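PDB 1U5X: tumor necrosis factor ligand superfamily member 13, which acts as a trimeric cytokine that binds the receptors TACI and BCMA and takes part in regulating tumour cell growth. Local coordinates for residues L10-I15 / H131-G136; Y53-Q58 / T82-I87. All blocks are in the same frame, centred on the assembly; numbering follows the deposited sequence. Where two conformers were deposited one is given.

Overall arrangement
Both contacts are buried within the TNF homology domain, yet they join its parts in different ways. Contact 1 lies within one sheet: strands 7-16 and 134-139 are antiparallel neighbours, held by backbone hydrogen bonds with leucine and proline packing beside them. Contact 2 works between sheets, strand 51-61 facing strand 80-85 across the jelly-roll interior, through side chains and with no hydrogen bond between its segments. Strands 134-139 and 51-61 are themselves neighbours, so the two contacts, with centres about 14 Å apart, share a sheet; G136 N lies 2.9 Å from Y56 O, a probable hydrogen bond. Both also reach a neighbouring subunit of the trimer.

Contact 1. Residues L10-I15 / H131-G136; sequences LVPVNI and HGTFLG
The first torsions of L10 and L135 differ, CG lying beside the backbone N in L10 (chi1 -55°) but trans to it in L135 (chi1 177°), and from these starts the two side chains run side by side in the same direction. Their branches meet where CD1 of L10 lies 3.8 Å from CD2 of L135, a van der Waals contact that suits two branched, apolar residues on a buried face of the sheet. The backbone beneath makes them an antiparallel hydrogen-bonded pair. L10 N donates to L135 O at 2.8 Å, and L135 N returns a bond to L10 O at 3.0 Å. That same L10 O also receives a CA-H contact from F134, its CA at 3.3 Å, so the oxygen is approached by two residues of the partner strand. Two residues past L10, P12 has no N-H to give and meets T133 with its ring: CD sits 3.1 Å from T133 O, while CG lies 3.8 Å from T133 CG2. Here proline fits a strand that is about to turn a corner at V13. T133 turns its methyl to the proline, and its OG1 is hydrogen-bonded to S127 O and L60 N. In the sheet, strand 134-139 runs between 7-16 and 51-61, with V45 of strand 44-47 touching both leucines from across the sandwich, whereas F134 lies among H9, Y56 and Q58 and packs on A104 of a neighbouring subunit.

Contact 2. Residues Y53-Q58 / T82-I87; sequences YLLYSQ and TLFRCI
The interior of the jelly-roll, between its two sheets, is where F84 and L83 meet L55 and S57. The strand axes are 9.2 Å apart at closest approach, a spacing bridged by side chains from both strands, to which F84 contributes its whole ring. Its CG stands between the backbone N and the carbonyl carbon (chi1 60°), which sends the ring across to strand 51-61. The leading atom CZ comes within 3.7 Å of L55 O, and CE1 lies 4.1 Å from L55 CG, the two side chains crossing at a slant. S57 meets the ring at its edge, near the ring plane, with CB 4.0 Å from CE2. A small serine suits this place, since its CB can accept the phenyl edge while OG is hydrogen-bonded to Q70 NE2. Beside the ring, the leucines cross at about a right angle and touch through L83 CD1 and L55 CD2, 3.9 Å apart. Two neighbours in sequence can both serve this interior because L83 and F84 form a classic beta bulge opposite V72 of strand 71-75, which breaks the usual alternation of sides. F84 also packs on F134 of a neighbouring subunit, and C86, just beyond, is tied by a disulfide to C101. Such apolar packing between facing sheets is characteristic of the TNF-family beta sandwich, here reaching from its core to the trimer interface.

Contact 1. Residues L10-I15 / H131-G136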
# COMPACT_ATOMS: atom_id res chain seq x y z
N LEU A 10 -10.76 -10.56 0.49
CA LEU A 10 -11.94 -10.55 1.33
C LEU A 10 -12.52 -9.15 1.45
O LEU A 10 -11.77 -8.14 1.46
CB LEU A 10 -11.54 -10.98 2.73
CG LEU A 10 -10.82 -12.31 2.89
CD1 LEU A 10 -10.05 -12.32 4.20
CD2 LEU A 10 -11.81 -13.44 2.85
N VAL A 11 -13.84 -9.09 1.53
CA VAL A 11 -14.56 -7.83 1.69
C VAL A 11 -15.59 -7.96 2.80
O VAL A 11 -15.87 -9.07 3.26
CB VAL A 11 -15.22 -7.41 0.36
CG1 VAL A 11 -14.16 -7.24 -0.72
CG2 VAL A 11 -16.28 -8.39 -0.06
N PRO A 12 -16.16 -6.85 3.28
CA PRO A 12 -17.10 -6.95 4.39
C PRO A 12 -18.45 -7.59 4.06
O PRO A 12 -19.00 -7.45 2.96
CB PRO A 12 -17.32 -5.49 4.80
CG PRO A 12 -16.13 -4.73 4.22
CD PRO A 12 -15.90 -5.45 2.91
N VAL A 13 -18.99 -8.27 5.05
CA VAL A 13 -20.39 -8.68 5.04
C VAL A 13 -21.19 -7.79 6.00
O VAL A 13 -22.32 -7.40 5.72
CB VAL A 13 -20.58 -10.19 5.37
CG1 VAL A 13 -19.69 -11.04 4.57
CG2 VAL A 13 -20.40 -10.50 6.82
N ASN A 14 -20.60 -7.50 7.15
CA ASN A 14 -21.16 -6.55 8.12
C ASN A 14 -20.10 -6.16 9.15
O ASN A 14 -19.03 -6.77 9.25
CB ASN A 14 -22.43 -7.07 8.82
CG ASN A 14 -22.16 -8.14 9.85
OD1 ASN A 14 -21.61 -9.18 9.53
ND2 ASN A 14 -22.58 -7.91 11.09
N ILE A 15 -20.40 -5.13 9.90
CA ILE A 15 -19.49 -4.57 10.88
C ILE A 15 -20.07 -4.84 12.27
O ILE A 15 -21.20 -4.44 12.54
CB ILE A 15 -19.36 -3.07 10.58
CG1 ILE A 15 -18.58 -2.87 9.28
CG2 ILE A 15 -18.70 -2.33 11.73
CD1 ILE A 15 -19.05 -1.71 8.49
N HIS A 131 -15.08 -1.87 -2.15
CA HIS A 131 -14.06 -1.03 -2.83
C HIS A 131 -13.27 -0.20 -1.85
O HIS A 131 -12.17 0.21 -2.17
CB HIS A 131 -14.74 -0.14 -3.90
CG HIS A 131 -15.76 -0.87 -4.67
ND1 HIS A 131 -17.11 -0.70 -4.48
CD2 HIS A 131 -15.63 -1.85 -5.60
CE1 HIS A 131 -17.78 -1.51 -5.28
NE2 HIS A 131 -16.90 -2.22 -5.97
N GLY A 132 -13.81 0.00 -0.63
CA GLY A 132 -13.16 0.81 0.40
C GLY A 132 -12.55 0.11 1.61
O GLY A 132 -11.57 0.59 2.18
N THR A 133 -13.12 -1.03 1.99
CA THR A 133 -12.65 -1.81 3.13
C THR A 133 -12.43 -3.23 2.61
O THR A 133 -13.33 -3.84 2.07
CB THR A 133 -13.71 -1.80 4.22
OG1 THR A 133 -13.88 -0.46 4.66
CG2 THR A 133 -13.27 -2.54 5.44
N PHE A 134 -11.20 -3.72 2.74
CA PHE A 134 -10.85 -5.04 2.26
C PHE A 134 -9.61 -5.57 2.95
O PHE A 134 -8.90 -4.85 3.64
CB PHE A 134 -10.75 -5.03 0.72
CG PHE A 134 -9.82 -4.00 0.16
CD1 PHE A 134 -8.46 -4.22 0.14
CD2 PHE A 134 -10.32 -2.84 -0.42
CE1 PHE A 134 -7.59 -3.27 -0.40
CE2 PHE A 134 -9.45 -1.91 -0.95
CZ PHE A 134 -8.13 -2.13 -0.97
N LEU A 135 -9.39 -6.87 2.77
CA LEU A 135 -8.32 -7.58 3.43
C LEU A 135 -7.85 -8.67 2.49
O LEU A 135 -8.65 -9.41 1.92
CB LEU A 135 -8.84 -8.24 4.72
CG LEU A 135 -7.81 -9.10 5.49
CD1 LEU A 135 -6.67 -8.27 6.03
CD2 LEU A 135 -8.53 -9.85 6.63
N GLY A 136 -6.54 -8.76 2.29
CA GLY A 136 -6.07 -9.83 1.44
C GLY A 136 -4.69 -10.38 1.72
O GLY A 136 -3.91 -9.83 2.48

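Contact 2. Residues Y53-Q58 / T82-I87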
# COMPACT_ATOMS: atom_id res chain seq x y z
N TYR A 53 3.74 -14.54 3.57
CA TYR A 53 2.61 -13.95 2.90
C TYR A 53 2.71 -12.47 2.89
O TYR A 53 3.09 -11.87 3.88
CB TYR A 53 1.32 -14.26 3.68
CG TYR A 53 0.94 -15.71 3.69
CD1 TYR A 53 1.47 -16.60 4.62
CD2 TYR A 53 -0.02 -16.20 2.79
CE1 TYR A 53 1.09 -17.94 4.66
CE2 TYR A 53 -0.42 -17.55 2.82
CZ TYR A 53 0.14 -18.41 3.74
OH TYR A 53 -0.27 -19.71 3.76
N LEU A 54 2.35 -11.88 1.76
CA LEU A 54 1.96 -10.48 1.71
C LEU A 54 0.54 -10.38 2.24
O LEU A 54 -0.36 -11.09 1.77
CB LEU A 54 2.00 -10.02 0.26
CG LEU A 54 1.54 -8.58 0.01
CD1 LEU A 54 2.46 -7.58 0.70
CD2 LEU A 54 1.47 -8.32 -1.52
N LEU A 55 0.36 -9.52 3.26
CA LEU A 55 -0.92 -9.26 3.88
C LEU A 55 -1.20 -7.79 3.70
O LEU A 55 -0.37 -6.97 4.03
CB LEU A 55 -0.84 -9.59 5.38
CG LEU A 55 -2.04 -9.76 6.28
CD1 LEU A 55 -3.27 -10.26 5.60
CD2 LEU A 55 -1.63 -10.69 7.44
N TYR A 56 -2.37 -7.46 3.18
CA TYR A 56 -2.74 -6.06 2.99
C TYR A 56 -4.13 -5.84 3.58
O TYR A 56 -4.96 -6.74 3.60
CB TYR A 56 -2.70 -5.64 1.51
CG TYR A 56 -3.59 -6.42 0.56
CD1 TYR A 56 -4.90 -6.06 0.35
CD2 TYR A 56 -3.07 -7.51 -0.14
CE1 TYR A 56 -5.71 -6.78 -0.55
CE2 TYR A 56 -3.84 -8.25 -1.01
CZ TYR A 56 -5.16 -7.86 -1.24
OH TYR A 56 -5.90 -8.61 -2.11
N SER A 57 -4.36 -4.62 4.06
CA SER A 57 -5.58 -4.24 4.75
C SER A 57 -5.89 -2.80 4.43
O SER A 57 -5.04 -1.93 4.58
CB SER A 57 -5.41 -4.38 6.25
OG SER A 57 -6.45 -3.73 6.96
N GLN A 58 -7.12 -2.54 4.00
CA GLN A 58 -7.62 -1.19 3.91
C GLN A 58 -8.92 -1.10 4.67
O GLN A 58 -9.77 -2.02 4.61
CB GLN A 58 -7.88 -0.72 2.48
CG GLN A 58 -8.28 0.79 2.37
CD GLN A 58 -8.27 1.29 0.93
OE1 GLN A 58 -7.17 1.47 0.35
NE2 GLN A 58 -9.45 1.58 0.39
N THR A 82 1.22 -8.20 17.19
CA THR A 82 0.77 -7.27 16.16
C THR A 82 1.69 -7.41 14.94
O THR A 82 2.90 -7.50 15.10
CB THR A 82 0.80 -5.83 16.70
OG1 THR A 82 -0.03 -5.72 17.87
CG2 THR A 82 0.24 -4.84 15.70
N LEU A 83 1.10 -7.43 13.76
CA LEU A 83 1.88 -7.46 12.53
C LEU A 83 2.11 -6.05 12.00
O LEU A 83 3.24 -5.63 11.78
CB LEU A 83 1.22 -8.35 11.50
CG LEU A 83 1.05 -9.83 11.92
CD1 LEU A 83 0.46 -10.61 10.75
CD2 LEU A 83 2.31 -10.45 12.38
N PHE A 84 1.03 -5.32 11.77
CA PHE A 84 1.14 -3.93 11.41
C PHE A 84 -0.12 -3.17 11.75
O PHE A 84 -1.16 -3.76 11.98
CB PHE A 84 1.42 -3.79 9.90
CG PHE A 84 0.36 -4.36 9.02
CD1 PHE A 84 0.43 -5.70 8.64
CD2 PHE A 84 -0.67 -3.59 8.51
CE1 PHE A 84 -0.51 -6.26 7.78
CE2 PHE A 84 -1.62 -4.13 7.62
CZ PHE A 84 -1.53 -5.48 7.26
N ARG A 85 -0.02 -1.85 11.74
CA ARG A 85 -1.20 -0.99 11.94
C ARG A 85 -1.19 0.19 10.95
O ARG A 85 -0.15 0.57 10.43
CB ARG A 85 -1.30 -0.57 13.41
CG ARG A 85 -0.72 0.80 13.72
CD ARG A 85 -0.44 1.12 15.21
NE ARG A 85 -1.47 0.73 16.17
CZ ARG A 85 -1.28 -0.07 17.23
NH1 ARG A 85 -0.09 -0.61 17.50
NH2 ARG A 85 -2.29 -0.32 18.05
N CYS A 86 -2.36 0.73 10.69
CA CYS A 86 -2.54 1.93 9.90
C CYS A 86 -3.15 2.97 10.82
O CYS A 86 -3.98 2.62 11.65
CB CYS A 86 -3.46 1.59 8.74
SG CYS A 86 -3.51 2.92 7.56
N ILE A 87 -2.72 4.23 10.74
CA ILE A 87 -3.27 5.28 11.61
C ILE A 87 -3.59 6.55 10.81
O ILE A 87 -2.76 6.97 10.02
CB ILE A 87 -2.28 5.64 12.77
CG1 ILE A 87 -1.80 4.40 13.51
CG2 ILE A 87 -2.97 6.54 13.77
CD1 ILE A 87 -0.53 4.63 14.22